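Local coordinates for protein putative NADH dehydrogenase/NAD(P)H nitroreductase (Bacteroides thetaiotaomicron VPI-5482, PDB 3KWK) that binds flavin mononucleotide and probably works as an oxidoreductase of the nitroreductase family, at residues A[75-80]-A[120-125]; A[69-74]-A[131-136]; A[45-48]-A[52-55]; A[85-90]-A[103-108]. All coordinates share one frame; numbering follows the deposited sequence.

Interaction 1: A[75-80]-A[120-125]. With FMN (flavin mononucleotide), chain B.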
# COMPACT_ATOMS: atom_id res chain seq x y z
N ALA A 75 -19.24 4.68 4.56
CA ALA A 75 -18.73 4.03 5.78
C ALA A 75 -19.88 3.68 6.72
O ALA A 75 -19.75 3.76 7.97
CB ALA A 75 -17.71 4.93 6.47
N LYS A 76 -21.02 3.30 6.14
CA LYS A 76 -22.23 3.02 6.97
C LYS A 76 -22.04 1.79 7.86
O LYS A 76 -22.68 1.66 8.93
CB LYS A 76 -23.47 2.85 6.10
CG LYS A 76 -23.74 4.09 5.20
CD LYS A 76 -24.00 5.33 6.02
CE LYS A 76 -24.08 6.58 5.13
NZ LYS A 76 -24.21 7.78 5.98
N MSE A 77 -21.13 0.91 7.46
CA MSE A 77 -20.82 -0.26 8.26
C MSE A 77 -20.12 0.03 9.58
O MSE A 77 -19.95 -0.85 10.43
CB MSE A 77 -20.01 -1.29 7.45
CG MSE A 77 -18.50 -1.04 7.24
SE MSE A 77 -18.09 0.55 6.19
CE MSE A 77 -18.46 -0.16 4.44
N LEU A 78 -19.68 1.27 9.78
CA LEU A 78 -19.21 1.65 11.11
C LEU A 78 -20.23 1.38 12.24
O LEU A 78 -19.82 1.21 13.37
CB LEU A 78 -18.85 3.13 11.13
CG LEU A 78 -17.51 3.50 10.47
CD1 LEU A 78 -17.42 5.02 10.26
CD2 LEU A 78 -16.34 3.01 11.34
N THR A 79 -21.53 1.37 11.96
CA THR A 79 -22.52 1.14 12.99
C THR A 79 -22.48 -0.33 13.44
O THR A 79 -22.95 -0.66 14.54
CB THR A 79 -23.95 1.52 12.55
OG1 THR A 79 -24.36 0.70 11.44
CG2 THR A 79 -24.04 3.02 12.22
N GLN A 80 -21.89 -1.21 12.66
CA GLN A 80 -21.79 -2.61 13.10
C GLN A 80 -20.39 -3.05 13.45
O GLN A 80 -20.14 -4.20 13.81
CB GLN A 80 -22.48 -3.57 12.12
CG GLN A 80 -22.00 -3.56 10.74
CD GLN A 80 -22.75 -4.57 9.91
OE1 GLN A 80 -22.39 -5.72 9.92
NE2 GLN A 80 -23.79 -4.14 9.19
N VAL A 120 -12.15 -3.00 5.75
CA VAL A 120 -12.35 -2.32 4.46
C VAL A 120 -11.78 -0.89 4.56
O VAL A 120 -12.00 -0.19 5.56
CB VAL A 120 -13.86 -2.28 4.09
CG1 VAL A 120 -14.76 -1.63 5.20
CG2 VAL A 120 -14.10 -1.61 2.71
N TRP A 121 -11.07 -0.51 3.51
CA TRP A 121 -10.62 0.87 3.33
C TRP A 121 -11.80 1.71 2.91
O TRP A 121 -12.39 1.46 1.86
CB TRP A 121 -9.55 0.85 2.24
CG TRP A 121 -8.93 2.16 1.80
CD1 TRP A 121 -9.53 3.37 1.65
CD2 TRP A 121 -7.59 2.31 1.35
NE1 TRP A 121 -8.60 4.30 1.18
CE2 TRP A 121 -7.40 3.67 1.01
CE3 TRP A 121 -6.53 1.41 1.25
CZ2 TRP A 121 -6.21 4.15 0.48
CZ3 TRP A 121 -5.33 1.88 0.73
CH2 TRP A 121 -5.18 3.25 0.39
N THR A 122 -12.18 2.68 3.72
CA THR A 122 -13.17 3.68 3.32
C THR A 122 -12.50 5.04 3.20
O THR A 122 -11.82 5.48 4.13
CB THR A 122 -14.43 3.68 4.22
OG1 THR A 122 -14.19 4.38 5.44
CG2 THR A 122 -14.92 2.21 4.55
N ALA A 123 -12.67 5.68 2.04
CA ALA A 123 -11.93 6.92 1.79
C ALA A 123 -12.39 8.04 2.68
O ALA A 123 -13.58 8.26 2.83
CB ALA A 123 -12.13 7.37 0.31
N ALA A 124 -11.42 8.78 3.23
CA ALA A 124 -11.66 10.12 3.76
C ALA A 124 -11.08 11.05 2.67
O ALA A 124 -11.80 11.45 1.74
CB ALA A 124 -11.03 10.30 5.19
N TYR A 125 -9.77 11.31 2.70
CA TYR A 125 -9.05 11.80 1.50
C TYR A 125 -9.46 10.95 0.28
O TYR A 125 -9.54 9.72 0.38
CB TYR A 125 -7.55 11.73 1.75
CG TYR A 125 -6.72 12.22 0.57
CD1 TYR A 125 -6.41 11.36 -0.47
CD2 TYR A 125 -6.34 13.55 0.45
CE1 TYR A 125 -5.76 11.81 -1.60
CE2 TYR A 125 -5.65 14.00 -0.63
CZ TYR A 125 -5.36 13.15 -1.67
OH TYR A 125 -4.69 13.57 -2.80
N1 FMN B . -15.04 0.69 0.17
C2 FMN B . -16.11 1.23 0.83
O2 FMN B . -17.01 0.48 1.24
N3 FMN B . -16.19 2.60 1.01
C4 FMN B . -15.23 3.48 0.55
O4 FMN B . -15.35 4.72 0.76
C4A FMN B . -14.15 2.91 -0.13
N5 FMN B . -13.15 3.73 -0.64
C5A FMN B . -12.00 3.18 -1.14
C6 FMN B . -10.94 4.03 -1.50
C7 FMN B . -9.76 3.47 -1.95
C7M FMN B . -8.56 4.35 -2.35
C8 FMN B . -9.60 2.10 -2.05
C8M FMN B . -8.28 1.56 -2.54
C9 FMN B . -10.65 1.27 -1.71
C9A FMN B . -11.86 1.80 -1.24
N10 FMN B . -12.95 0.98 -0.92
C10 FMN B . -14.04 1.53 -0.31
C1' FMN B . -12.83 -0.49 -1.06
C2' FMN B . -13.00 -0.91 -2.51
O2' FMN B . -14.36 -0.77 -2.93
C3' FMN B . -12.47 -2.33 -2.75
O3' FMN B . -11.06 -2.38 -2.53
C4' FMN B . -12.73 -2.83 -4.21
O4' FMN B . -14.14 -2.99 -4.39
C5' FMN B . -12.00 -4.13 -4.54
O5' FMN B . -12.49 -5.10 -3.62
P FMN B . -11.49 -5.91 -2.62
O1P FMN B . -10.88 -4.89 -1.64
O2P FMN B . -12.50 -6.87 -1.95
O3P FMN B . -10.42 -6.62 -3.42

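Interaction 2: A[69-74]-A[131-136]. With FMN (flavin mononucleotide), chain B.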
# COMPACT_ATOMS: atom_id res chain seq x y z
N ALA A 69 -20.43 7.24 11.01
CA ALA A 69 -21.22 6.44 10.09
C ALA A 69 -22.29 7.32 9.45
O ALA A 69 -22.51 7.27 8.27
CB ALA A 69 -21.88 5.27 10.82
N ALA A 70 -22.94 8.13 10.26
CA ALA A 70 -24.07 8.93 9.74
C ALA A 70 -23.58 9.97 8.71
O ALA A 70 -24.24 10.27 7.70
CB ALA A 70 -24.78 9.63 10.88
N ALA A 71 -22.39 10.50 8.95
CA ALA A 71 -21.87 11.61 8.19
C ALA A 71 -21.03 11.17 6.97
O ALA A 71 -20.84 11.95 6.04
CB ALA A 71 -21.04 12.54 9.13
N LEU A 72 -20.53 9.94 6.95
CA LEU A 72 -19.70 9.46 5.84
C LEU A 72 -20.54 8.61 4.87
O LEU A 72 -21.28 7.69 5.30
CB LEU A 72 -18.53 8.64 6.39
CG LEU A 72 -17.55 9.43 7.21
CD1 LEU A 72 -16.56 8.52 7.94
CD2 LEU A 72 -16.78 10.40 6.31
N PRO A 73 -20.44 8.91 3.56
CA PRO A 73 -21.40 8.31 2.63
C PRO A 73 -21.21 6.82 2.37
O PRO A 73 -22.20 6.11 2.06
CB PRO A 73 -21.18 9.12 1.34
CG PRO A 73 -19.79 9.66 1.47
CD PRO A 73 -19.57 9.89 2.92
N TYR A 74 -19.98 6.33 2.48
CA TYR A 74 -19.69 4.92 2.17
C TYR A 74 -18.92 4.27 3.33
O TYR A 74 -18.09 3.38 3.12
CB TYR A 74 -18.94 4.78 0.84
CG TYR A 74 -19.69 5.44 -0.29
CD1 TYR A 74 -20.78 4.83 -0.86
CD2 TYR A 74 -19.33 6.71 -0.73
CE1 TYR A 74 -21.50 5.46 -1.87
CE2 TYR A 74 -20.03 7.34 -1.73
CZ TYR A 74 -21.12 6.72 -2.30
OH TYR A 74 -21.85 7.33 -3.29
N MSE A 131 -12.98 14.38 5.22
CA MSE A 131 -11.79 14.63 6.05
C MSE A 131 -12.21 15.51 7.22
O MSE A 131 -11.76 15.32 8.35
CB MSE A 131 -10.71 15.30 5.24
CG MSE A 131 -10.28 14.43 4.05
SE MSE A 131 -9.07 15.33 2.83
CE MSE A 131 -7.55 15.18 3.91
N GLU A 132 -13.08 16.48 6.95
CA GLU A 132 -13.58 17.36 8.03
C GLU A 132 -14.43 16.61 9.07
O GLU A 132 -14.31 16.88 10.24
CB GLU A 132 -14.36 18.53 7.44
CG GLU A 132 -15.00 19.47 8.48
CD GLU A 132 -14.03 20.09 9.50
OE1 GLU A 132 -12.82 20.34 9.18
OE2 GLU A 132 -14.50 20.37 10.63
N VAL A 133 -15.26 15.66 8.64
CA VAL A 133 -16.01 14.79 9.56
C VAL A 133 -15.05 14.13 10.53
O VAL A 133 -15.25 14.17 11.74
CB VAL A 133 -16.86 13.74 8.82
CG1 VAL A 133 -17.44 12.68 9.77
CG2 VAL A 133 -17.97 14.45 8.04
N VAL A 134 -14.03 13.47 9.97
CA VAL A 134 -13.08 12.72 10.76
C VAL A 134 -12.33 13.66 11.68
O VAL A 134 -12.16 13.37 12.85
CB VAL A 134 -12.10 11.91 9.86
CG1 VAL A 134 -10.98 11.29 10.73
CG2 VAL A 134 -12.91 10.87 9.05
N ARG A 135 -11.94 14.83 11.17
CA ARG A 135 -11.22 15.83 11.99
C ARG A 135 -12.05 16.25 13.18
O ARG A 135 -11.56 16.34 14.32
CB ARG A 135 -10.86 17.04 11.14
CG ARG A 135 -10.19 18.17 11.91
CD ARG A 135 -9.70 19.29 10.98
NE ARG A 135 -9.03 18.75 9.75
CZ ARG A 135 -7.83 18.14 9.74
NH1 ARG A 135 -7.09 18.04 10.82
NH2 ARG A 135 -7.34 17.70 8.61
N LYS A 136 -13.35 16.44 12.97
CA LYS A 136 -14.26 16.91 14.00
C LYS A 136 -14.32 15.88 15.13
O LYS A 136 -14.25 16.24 16.29
CB LYS A 136 -15.64 17.23 13.40
CG LYS A 136 -16.75 17.50 14.42
CD LYS A 136 -18.15 17.46 13.82
CE LYS A 136 -19.19 17.90 14.86
NZ LYS A 136 -20.43 18.33 14.21
N1 FMN B . -15.04 0.69 0.17
C2 FMN B . -16.11 1.23 0.83
O2 FMN B . -17.01 0.48 1.24
N3 FMN B . -16.19 2.60 1.01
C4 FMN B . -15.23 3.48 0.55
O4 FMN B . -15.35 4.72 0.76
C4A FMN B . -14.15 2.91 -0.13
N5 FMN B . -13.15 3.73 -0.64
C5A FMN B . -12.00 3.18 -1.14
C6 FMN B . -10.94 4.03 -1.50
C7 FMN B . -9.76 3.47 -1.95
C7M FMN B . -8.56 4.35 -2.35
C8 FMN B . -9.60 2.10 -2.05
C8M FMN B . -8.28 1.56 -2.54
C9 FMN B . -10.65 1.27 -1.71
C9A FMN B . -11.86 1.80 -1.24
N10 FMN B . -12.95 0.98 -0.92
C10 FMN B . -14.04 1.53 -0.31
C1' FMN B . -12.83 -0.49 -1.06
C2' FMN B . -13.00 -0.91 -2.51
O2' FMN B . -14.36 -0.77 -2.93
C3' FMN B . -12.47 -2.33 -2.75
O3' FMN B . -11.06 -2.38 -2.53
C4' FMN B . -12.73 -2.83 -4.21
O4' FMN B . -14.14 -2.99 -4.39
C5' FMN B . -12.00 -4.13 -4.54
O5' FMN B . -12.49 -5.10 -3.62
P FMN B . -11.49 -5.91 -2.62
O1P FMN B . -10.88 -4.89 -1.64
O2P FMN B . -12.50 -6.87 -1.95
O3P FMN B . -10.42 -6.62 -3.42

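Interaction 3: A[45-48]-A[52-55]. With FMN (flavin mononucleotide), chain C.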
# COMPACT_ATOMS: atom_id res chain seq x y z
N ALA A 45 5.32 -0.04 7.02
CA ALA A 45 5.32 0.44 5.63
C ALA A 45 6.62 1.14 5.21
O ALA A 45 7.37 1.72 6.02
CB ALA A 45 4.14 1.44 5.43
N PRO A 46 6.88 1.15 3.88
CA PRO A 46 7.95 1.99 3.38
C PRO A 46 7.51 3.46 3.54
O PRO A 46 6.32 3.72 3.76
CB PRO A 46 8.04 1.62 1.90
CG PRO A 46 6.65 1.12 1.55
CD PRO A 46 6.21 0.39 2.80
N SER A 47 8.44 4.41 3.42
CA SER A 47 8.15 5.83 3.66
C SER A 47 9.09 6.73 2.91
O SER A 47 10.29 6.52 3.03
CB SER A 47 8.31 6.12 5.16
OG SER A 47 8.02 7.49 5.46
N GLY A 48 8.57 7.65 2.10
CA GLY A 48 9.41 8.61 1.41
C GLY A 48 10.36 9.34 2.35
O GLY A 48 9.92 9.93 3.35
N ARG A 52 8.22 8.65 8.01
CA ARG A 52 7.29 7.96 8.88
C ARG A 52 6.19 8.90 9.37
O ARG A 52 5.99 9.06 10.56
CB ARG A 52 7.97 7.23 10.03
CG ARG A 52 9.19 6.39 9.58
CD ARG A 52 9.92 5.77 10.74
NE ARG A 52 11.17 5.19 10.26
CZ ARG A 52 12.05 4.56 11.02
NH1 ARG A 52 11.84 4.42 12.31
NH2 ARG A 52 13.16 4.07 10.47
N PRO A 53 5.47 9.50 8.40
CA PRO A 53 4.52 10.55 8.75
C PRO A 53 3.16 10.08 9.24
O PRO A 53 2.28 10.90 9.54
CB PRO A 53 4.36 11.29 7.42
CG PRO A 53 4.43 10.21 6.41
CD PRO A 53 5.52 9.28 6.95
N TRP A 54 2.97 8.78 9.33
CA TRP A 54 1.68 8.22 9.76
C TRP A 54 1.33 8.48 11.21
O TRP A 54 2.20 8.55 12.08
CB TRP A 54 1.63 6.73 9.47
CG TRP A 54 2.89 6.03 9.78
CD1 TRP A 54 3.44 5.85 10.99
CD2 TRP A 54 3.81 5.49 8.83
NE1 TRP A 54 4.64 5.19 10.89
CE2 TRP A 54 4.91 4.99 9.56
CE3 TRP A 54 3.83 5.40 7.43
CZ2 TRP A 54 5.98 4.33 8.93
CZ3 TRP A 54 4.89 4.77 6.83
CH2 TRP A 54 5.96 4.29 7.57
N GLU A 55 0.04 8.64 11.44
CA GLU A 55 -0.59 8.73 12.75
C GLU A 55 -1.85 7.89 12.69
O GLU A 55 -2.62 8.01 11.73
CB GLU A 55 -0.92 10.21 13.08
CG GLU A 55 0.29 11.17 13.12
CD GLU A 55 1.22 10.98 14.32
OE1 GLU A 55 0.88 10.33 15.33
OE2 GLU A 55 2.36 11.50 14.21
N1 FMN C . 14.04 5.05 -2.06
C2 FMN C . 14.94 5.41 -3.02
O2 FMN C . 16.07 4.87 -3.01
N3 FMN C . 14.62 6.36 -3.97
C4 FMN C . 13.40 6.99 -4.01
O4 FMN C . 13.14 7.85 -4.91
C4A FMN C . 12.48 6.62 -3.02
N5 FMN C . 11.23 7.23 -2.98
C5A FMN C . 10.26 6.75 -2.14
C6 FMN C . 8.96 7.28 -2.24
C7 FMN C . 7.97 6.75 -1.43
C7M FMN C . 6.52 7.28 -1.49
C8 FMN C . 8.23 5.73 -0.53
C8M FMN C . 7.10 5.20 0.31
C9 FMN C . 9.51 5.22 -0.43
C9A FMN C . 10.54 5.73 -1.24
N10 FMN C . 11.85 5.26 -1.15
C10 FMN C . 12.78 5.65 -2.07
C1' FMN C . 12.18 4.19 -0.17
C2' FMN C . 12.32 4.77 1.24
O2' FMN C . 13.53 5.54 1.36
C3' FMN C . 12.23 3.67 2.31
O3' FMN C . 10.94 3.07 2.30
C4' FMN C . 12.48 4.22 3.75
O4' FMN C . 13.85 4.64 3.85
C5' FMN C . 12.16 3.20 4.84
O5' FMN C . 13.02 2.09 4.62
P FMN C . 12.42 0.60 4.37
O1P FMN C . 11.63 0.61 3.05
O2P FMN C . 13.74 -0.21 4.29
O3P FMN C . 11.54 0.19 5.54

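Interaction 4: A[85-90]-A[103-108]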
# COMPACT_ATOMS: atom_id res chain seq x y z
N ILE A 85 -9.71 1.78 12.64
CA ILE A 85 -8.43 2.49 12.66
C ILE A 85 -8.50 3.57 11.60
O ILE A 85 -8.82 3.28 10.43
CB ILE A 85 -7.24 1.56 12.37
CG1 ILE A 85 -7.11 0.54 13.51
CG2 ILE A 85 -5.92 2.37 12.21
CD1 ILE A 85 -6.10 -0.57 13.24
N ILE A 86 -8.23 4.81 12.02
CA ILE A 86 -8.17 5.94 11.12
C ILE A 86 -6.71 6.18 10.77
O ILE A 86 -5.91 6.48 11.65
CB ILE A 86 -8.83 7.18 11.70
CG1 ILE A 86 -10.24 6.84 12.20
CG2 ILE A 86 -8.85 8.31 10.64
CD1 ILE A 86 -11.06 8.07 12.51
N VAL A 87 -6.36 5.99 9.51
CA VAL A 87 -4.98 6.18 9.05
C VAL A 87 -4.81 7.61 8.59
O VAL A 87 -5.51 8.05 7.65
CB VAL A 87 -4.57 5.21 7.90
CG1 VAL A 87 -3.12 5.47 7.46
CG2 VAL A 87 -4.84 3.70 8.29
N CYS A 88 -3.92 8.35 9.24
CA CYS A 88 -3.70 9.75 8.95
C CYS A 88 -2.25 9.98 8.63
O CYS A 88 -1.40 9.19 9.00
CB CYS A 88 -4.03 10.64 10.16
SG CYS A 88 -5.66 10.37 10.85
N GLY A 89 -1.98 11.12 8.01
CA GLY A 89 -0.61 11.52 7.68
C GLY A 89 -0.28 12.91 8.18
O GLY A 89 -1.12 13.81 8.07
N ASP A 90 0.92 13.11 8.71
CA ASP A 90 1.35 14.45 9.10
C ASP A 90 1.88 15.19 7.89
O ASP A 90 3.05 15.02 7.49
CB ASP A 90 2.37 14.37 10.23
CG ASP A 90 2.73 15.74 10.78
OD1 ASP A 90 2.33 16.75 10.16
OD2 ASP A 90 3.35 15.78 11.87
N ALA A 103 0.37 2.73 1.70
CA ALA A 103 1.13 1.50 1.95
C ALA A 103 0.85 0.98 3.40
O ALA A 103 0.68 -0.21 3.60
CB ALA A 103 2.65 1.73 1.70
N ALA A 104 0.75 1.91 4.36
CA ALA A 104 0.45 1.56 5.76
C ALA A 104 -0.94 0.94 5.83
O ALA A 104 -1.15 -0.09 6.50
CB ALA A 104 0.54 2.78 6.70
N ALA A 105 -1.89 1.56 5.14
CA ALA A 105 -3.24 1.04 5.16
C ALA A 105 -3.29 -0.36 4.57
O ALA A 105 -4.00 -1.21 5.10
CB ALA A 105 -4.18 1.99 4.39
N GLN A 106 -2.54 -0.60 3.50
CA GLN A 106 -2.57 -1.92 2.86
C GLN A 106 -1.96 -2.95 3.82
O GLN A 106 -2.46 -4.08 3.94
CB GLN A 106 -1.80 -1.94 1.53
CG GLN A 106 -1.69 -3.31 0.85
CD GLN A 106 -3.01 -3.93 0.48
OE1 GLN A 106 -4.08 -3.30 0.65
NE2 GLN A 106 -2.96 -5.15 -0.07
N ASN A 107 -0.89 -2.60 4.53
CA ASN A 107 -0.37 -3.50 5.58
C ASN A 107 -1.42 -3.83 6.64
O ASN A 107 -1.50 -4.96 7.11
CB ASN A 107 0.85 -2.91 6.24
CG ASN A 107 2.11 -3.12 5.44
OD1 ASN A 107 2.11 -3.79 4.38
ND2 ASN A 107 3.22 -2.57 5.96
N ILE A 108 -2.20 -2.84 7.05
CA ILE A 108 -3.25 -3.06 8.04
C ILE A 108 -4.28 -4.03 7.50
O ILE A 108 -4.74 -4.97 8.21
CB ILE A 108 -3.92 -1.73 8.48
CG1 ILE A 108 -2.88 -0.90 9.30
CG2 ILE A 108 -5.25 -1.99 9.27
CD1 ILE A 108 -3.23 0.52 9.61

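Interaction 1: A[75-80]-A[120-125]
Selenomethionine Met77 brings the end of its bent side chain up against Thr122 and Val120, meeting both tip to tip. Its SE lies 3.9 Å from Thr122 CG2, and its CE is 4.1 Å from Val120 CG1. Bends at chi2 (-64°) and chi3 (-78°) fold the chain back so that CE also reaches FMN O2, at 3.6 Å. The long, unbranched chain of methionine, here carrying selenium in place of sulfur, suits this corner, for it can follow both a branched neighbour and a flavin oxygen. Beside it Ala75 CB rests 3.7 Å from Thr122 OG1, a hydroxyl held by Val149 O of the next strand. This packed side gives way, along the 3-10 turn 76-79, to exposed Lys76 and Thr79. On the flavin side, the indole of Trp121 lies with one face on the dimethylbenzene end, C7M standing 3.3 Å above its plane toward the rim. With an alanine here that end of the flavin would probably lose the indole's cover and be freer to shift. Ala123 N donates to FMN O4 at 3.1 Å, with an angle of 150°. The chemistry is thus mostly apolar, joined by a backbone N-H that would tend to draw electrons toward the flavin's C4 carbonyl.

Interaction 2: A[69-74]-A[131-136]
Ala71 and Leu72 meet Val133 and Val134 through aliphatic carbons alone, and the flat groups lie beyond this contact, on the flavin side of segment 69-74. There the ring of Tyr74 takes part in a cation-pi interaction with Lys49 of the second subunit, while its side chain also touches Arg130. The flavin meets the backbone and CB of Tyr74 rather than its ring: FMN N3 donates to Tyr74 O at 2.9 Å, with an angle of 155°, and Tyr74 CB lies 3.5 Å from FMN N3. In the aliphatic part, Ala71 CB sits against both branches of Val133, 3.7 Å from CG1 and 3.8 Å from CG2; a methyl is small enough to let the helix end come this near. Leu72, the first residue to leave helical geometry after Ala71, has CG anti to its carbonyl carbon (chi1 -66°). From there its isobutyl end slides past Val133 in the opposite direction, with Leu72 CG 4.1 Å from Val133 CG1. Leu72 CD1 reaches Val134 CG2 more loosely, at 4.5 Å. Ala71 is exposed and Leu72 buried, so the seam deepens toward the core. The end of helix 62-71 thereby leans on helix 128-138, whose Val134 packs in turn on Pro146 and Val149 of strand 144-153.

Interaction 3: A[45-48]-A[52-55]
Ser47 places OG opposite its backbone N (chi1 -179°), which turns the hydroxyl to Arg52 N, and Trp54 swings CG between its own N and carbonyl carbon (chi1 42°), which sets the indole against Ser47 CB. The loop they share links helix 32-43 to strand 54-59 of the nitroreductase fold, and it borders the flavin bound mainly by the second subunit. Arg52 N donates to Ser47 OG at 2.8 Å in a nearly straight bond of 162°. Asp100 OD2 holds the same hydroxyl, so two groups grip this buried oxygen. Serine suits the place because its small hydroxyl can serve both. A separate backbone bond runs from Ser47 N to FMN O3' at 3.0 Å. Were the hydroxyl removed, as by an alanine here, Arg52 N and the Asp100 carboxylate would probably each lose a mate and the loop be less firmly tied. Pro46 adds CB, 3.3 Å from the same FMN O3'. The guanidinium of Arg52 turns to Asp50 in a salt bridge, and Lys164 of the second subunit packs on Arg52 and Trp54. The broad Trp54 ring packs against Ala45, Pro46 and Ser47: Ala45 CB lies 3.7 Å from Trp54 CZ3, while Arg52 CA stands 3.8 Å above one face, toward the rim. At the ring's edge, in its plane, Pro46 O comes within 3.5 Å of Trp54 CZ3.

Interaction 4: A[85-90]-A[103-108]
Ile108, which meets Val87 and Ile85 with its CD1 methyl, is fixed in its helix by the bond from Ile108 N to Ala104 O, 3.0 Å long. Polar bonding of this kind stays within the helix; what joins it to the strand is a helix-on-sheet interface in the alpha+beta core of the nitroreductase fold. Strand 85-90 and helix 103-108 run nearly antiparallel, at 159°, with their axes 9.3 Å apart. Ile108 has CG1 anti to its carbonyl carbon (chi1 -69°) and an extended chi2 of 170°, which carries CD1 out toward the sheet. There it reaches Val87 CG2 tip to tip, at 3.8 Å. Ile85 and Ile108 cross obliquely, with Ile85 CG2 4.2 Å from Ile108 CD1. Beta-branched residues suit the strand, whose alternation turns Ile85 and Val87 to the helix and Ile86 away from it, and Phe56 of the neighbouring strand adds its side chain to the same layer. On the helix, Gln106 and Asn107 serve the dimer: Gln106 NE2 bonds to Asn107 OD1 of the second subunit, and Asn107 OD1 to Gln106 NE2 of that subunit. Nearer the middle of the strand the helix offers a small residue, and Val87 CG2 rests 4.3 Å from Ala105 CB.

Along the chain interaction 3 closes first, and interaction 2 then encloses interaction 1, which in turn encloses interaction 4. Interactions 1, 3 and 4 reach one antiparallel sheet, with 54-59 and 118-123 as its outermost strands; interactions 3 and 4 lie on neighbouring strands, centres 9 Å apart. Interactions 1 and 2 are equally close and share one FMN, whereas interaction 3, about 22 Å from interaction 1 between centres, touches the other FMN of the dimer. Interaction 4, nearest the chain's centre, joins them: Ala105 meets Trp121, Val134 meets Ile86, and Pro53 and Glu55 pair with Asp90 and Cys88. Each subunit contributes to both flavin sites, consistent with cofactor binding depending on the dimer.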